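Local structure of transcription activator HlyU (Vibrio vulnificus, 3JTH) at residues 37-42 / 75-80. The protein activates transcription as an ArsR-family winged helix-turn-helix regulator, probably by binding DNA as a dimer to control rtxA. Numbering follows the deposited sequence.
Sequences LSVGEL and VYYTLK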
ATOM      1  N   LEU A  37       0.843  22.577  -2.203  1.00 27.56           N
ATOM      2  CA  LEU A  37      -0.094  23.231  -1.294  1.00 28.15           C
ATOM      3  C   LEU A  37       0.616  23.732  -0.041  1.00 28.98           C
ATOM      4  O   LEU A  37       1.596  23.134   0.426  1.00 29.38           O
ATOM      5  CB  LEU A  37      -1.205  22.270  -0.878  1.00 31.32           C
ATOM      6  CG  LEU A  37      -2.124  21.669  -1.940  1.00 32.83           C
ATOM      7  CD1 LEU A  37      -3.078  20.698  -1.254  1.00 32.15           C
ATOM      8  CD2 LEU A  37      -2.879  22.775  -2.664  1.00 33.35           C
ATOM      9  N   SER A  38       0.115  24.842   0.488  1.00 33.77           N
ATOM     10  CA  SER A  38       0.647  25.431   1.708  1.00 34.46           C
ATOM     11  C   SER A  38      -0.131  24.830   2.882  1.00 35.01           C
ATOM     12  O   SER A  38      -1.167  24.185   2.691  1.00 33.91           O
ATOM     13  CB  SER A  38       0.430  26.940   1.710  1.00 30.42           C
ATOM     14  OG  SER A  38      -0.962  27.237   1.776  1.00 31.50           O
ATOM     15  N   VAL A  39       0.376  25.055   4.090  1.00 35.53           N
ATOM     16  CA  VAL A  39      -0.256  24.575   5.311  1.00 35.76           C
ATOM     17  C   VAL A  39      -1.724  25.019   5.351  1.00 35.36           C
ATOM     18  O   VAL A  39      -2.623  24.226   5.671  1.00 34.41           O
ATOM     19  CB  VAL A  39       0.470  25.142   6.559  1.00 35.02           C
ATOM     20  CG1 VAL A  39      -0.204  24.661   7.824  1.00 37.33           C
ATOM     21  CG2 VAL A  39       1.926  24.710   6.548  1.00 38.11           C
ATOM     22  N   GLY A  40      -1.962  26.290   5.039  1.00 32.37           N
ATOM     23  CA  GLY A  40      -3.318  26.813   5.060  1.00 33.81           C
ATOM     24  C   GLY A  40      -4.268  26.092   4.123  1.00 32.66           C
ATOM     25  O   GLY A  40      -5.386  25.748   4.507  1.00 31.46           O
ATOM     26  N   GLU A  41      -3.828  25.866   2.887  1.00 31.65           N
ATOM     27  CA  GLU A  41      -4.666  25.166   1.917  1.00 30.57           C
ATOM     28  C   GLU A  41      -4.952  23.740   2.375  1.00 29.67           C
ATOM     29  O   GLU A  41      -6.070  23.251   2.222  1.00 28.91           O
ATOM     30  CB  GLU A  41      -3.996  25.165   0.541  1.00 35.49           C
ATOM     31  CG  GLU A  41      -4.166  26.492  -0.211  1.00 39.02           C
ATOM     32  CD  GLU A  41      -3.135  26.716  -1.317  1.00 38.70           C
ATOM     33  OE1 GLU A  41      -3.309  27.673  -2.099  1.00 42.26           O
ATOM     34  OE2 GLU A  41      -2.147  25.958  -1.405  1.00 37.22           O
ATOM     35  N   LEU A  42      -3.942  23.079   2.942  1.00 26.07           N
ATOM     36  CA  LEU A  42      -4.080  21.713   3.434  1.00 26.84           C
ATOM     37  C   LEU A  42      -5.002  21.564   4.654  1.00 27.74           C
ATOM     38  O   LEU A  42      -5.852  20.665   4.695  1.00 25.51           O
ATOM     39  CB  LEU A  42      -2.699  21.145   3.784  1.00 27.63           C
ATOM     40  CG  LEU A  42      -1.822  20.625   2.643  1.00 26.00           C
ATOM     41  CD1 LEU A  42      -0.397  20.438   3.133  1.00 26.63           C
ATOM     42  CD2 LEU A  42      -2.397  19.312   2.119  1.00 24.17           C
ATOM     43  N   VAL A  75       5.350  28.319   2.952  1.00 48.88           N
ATOM     44  CA  VAL A  75       5.949  27.096   2.427  1.00 41.89           C
ATOM     45  C   VAL A  75       4.950  26.232   1.651  1.00 37.12           C
ATOM     46  O   VAL A  75       3.773  26.142   2.008  1.00 35.37           O
ATOM     47  CB  VAL A  75       6.544  26.252   3.581  1.00 44.15           C
ATOM     48  CG1 VAL A  75       7.050  24.917   3.061  1.00 41.52           C
ATOM     49  CG2 VAL A  75       7.664  27.030   4.261  1.00 44.33           C
ATOM     50  N   TYR A  76       5.422  25.602   0.583  1.00 44.01           N
ATOM     51  CA  TYR A  76       4.569  24.732  -0.219  1.00 41.32           C
ATOM     52  C   TYR A  76       5.084  23.306  -0.176  1.00 40.14           C
ATOM     53  O   TYR A  76       6.286  23.057  -0.337  1.00 40.88           O
ATOM     54  CB  TYR A  76       4.522  25.203  -1.674  1.00 42.59           C
ATOM     55  CG  TYR A  76       3.829  26.524  -1.873  1.00 44.61           C
ATOM     56  CD1 TYR A  76       2.437  26.605  -1.925  1.00 44.81           C
ATOM     57  CD2 TYR A  76       4.564  27.702  -2.005  1.00 46.84           C
ATOM     58  CE1 TYR A  76       1.792  27.834  -2.107  1.00 45.33           C
ATOM     59  CE2 TYR A  76       3.932  28.935  -2.184  1.00 46.22           C
ATOM     60  CZ  TYR A  76       2.545  28.993  -2.236  1.00 46.64           C
ATOM     61  OH  TYR A  76       1.926  30.211  -2.419  1.00 46.62           O
ATOM     62  N   TYR A  77       4.168  22.369   0.040  1.00 30.61           N
ATOM     63  CA  TYR A  77       4.516  20.969   0.088  1.00 28.50           C
ATOM     64  C   TYR A  77       4.138  20.295  -1.220  1.00 27.41           C
ATOM     65  O   TYR A  77       3.180  20.700  -1.885  1.00 24.91           O
ATOM     66  CB  TYR A  77       3.804  20.292   1.263  1.00 33.37           C
ATOM     67  CG  TYR A  77       4.209  20.873   2.591  1.00 36.25           C
ATOM     68  CD1 TYR A  77       3.684  22.089   3.029  1.00 36.30           C
ATOM     69  CD2 TYR A  77       5.168  20.243   3.385  1.00 38.34           C
ATOM     70  CE1 TYR A  77       4.102  22.664   4.218  1.00 40.36           C
ATOM     71  CE2 TYR A  77       5.596  20.811   4.582  1.00 40.38           C
ATOM     72  CZ  TYR A  77       5.061  22.020   4.993  1.00 39.92           C
ATOM     73  OH  TYR A  77       5.482  22.592   6.170  1.00 44.07           O
ATOM     74  N   THR A  78       4.897  19.266  -1.580  1.00 28.01           N
ATOM     75  CA  THR A  78       4.655  18.518  -2.807  1.00 29.65           C
ATOM     76  C   THR A  78       5.197  17.107  -2.614  1.00 29.84           C
ATOM     77  O   THR A  78       6.008  16.866  -1.716  1.00 27.97           O
ATOM     78  CB  THR A  78       5.362  19.197  -4.019  1.00 33.06           C
ATOM     79  OG1 THR A  78       4.949  18.576  -5.239  1.00 35.07           O
ATOM     80  CG2 THR A  78       6.870  19.078  -3.900  1.00 32.11           C
ATOM     81  N   LEU A  79       4.752  16.168  -3.439  1.00 28.41           N
ATOM     82  CA  LEU A  79       5.236  14.799  -3.311  1.00 30.09           C
ATOM     83  C   LEU A  79       6.709  14.747  -3.672  1.00 31.47           C
ATOM     84  O   LEU A  79       7.196  15.587  -4.421  1.00 32.59           O
ATOM     85  CB  LEU A  79       4.435  13.852  -4.208  1.00 30.06           C
ATOM     86  CG  LEU A  79       2.975  13.671  -3.764  1.00 32.34           C
ATOM     87  CD1 LEU A  79       2.260  12.696  -4.684  1.00 30.10           C
ATOM     88  CD2 LEU A  79       2.943  13.139  -2.336  1.00 29.37           C
ATOM     89  N   LYS A  80       7.420  13.764  -3.135  1.00 36.98           N
ATOM     90  CA  LYS A  80       8.841  13.642  -3.417  1.00 39.33           C
ATOM     91  C   LYS A  80       9.230  12.393  -4.203  1.00 38.77           C
ATOM     92  O   LYS A  80       9.672  12.490  -5.352  1.00 41.02           O
ATOM     93  CB  LYS A  80       9.645  13.703  -2.115  1.00 40.27           C
ATOM     94  CG  LYS A  80      11.161  13.620  -2.309  1.00 43.19           C
ATOM     95  CD  LYS A  80      11.911  13.855  -1.002  1.00 43.94           C
ATOM     96  CE  LYS A  80      13.420  13.891  -1.229  1.00 48.71           C
ATOM     97  NZ  LYS A  80      14.169  14.287   0.000  1.00 47.98           N
TER
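L37 and Y77 form an antiparallel hydrogen-bonded pair, in which L37 N donates to Y77 O at 3.0 Å and Y77 N donates to L37 O at 2.7 Å. The second bond is almost straight, 179° at the hydrogen. L37 O also receives a CA-H...O contact from Y76 CA, and it lies in the plane of the Y77 ring at its edge, 3.5 Å from Y77 CD1. One step on, S38 CA makes a similar contact with V75 O at 3.2 Å. The Y77 ring runs alongside V39, both side chains pointing the same way. V39 CG2 reaches Y77 CE1 at 3.8 Å. A chi1 of 179° turns this methyl away from the carbonyl carbon of V39 and onto the ring. L42 CD1 touches the same ring more loosely. The Y76 ring lies beside the S38 backbone, with Y76 CD1 3.8 Å from S38 N. That N-H donates a hydrogen bond to E41 OE2 at 3.2 Å, on the anti side of the carboxylate and 32° out of its plane. E41 N returns a weak bond to S38 OG, completing a capping box at the start of helix 39-46. Strand 37-38 is an outermost strand of the antiparallel three-stranded sheet. Strand 76-79 is central and forms the wing hairpin with strand 66-69. Helix 50-62 packs against this contact, where L53 meets V39 and L42, and L57 meets Y77.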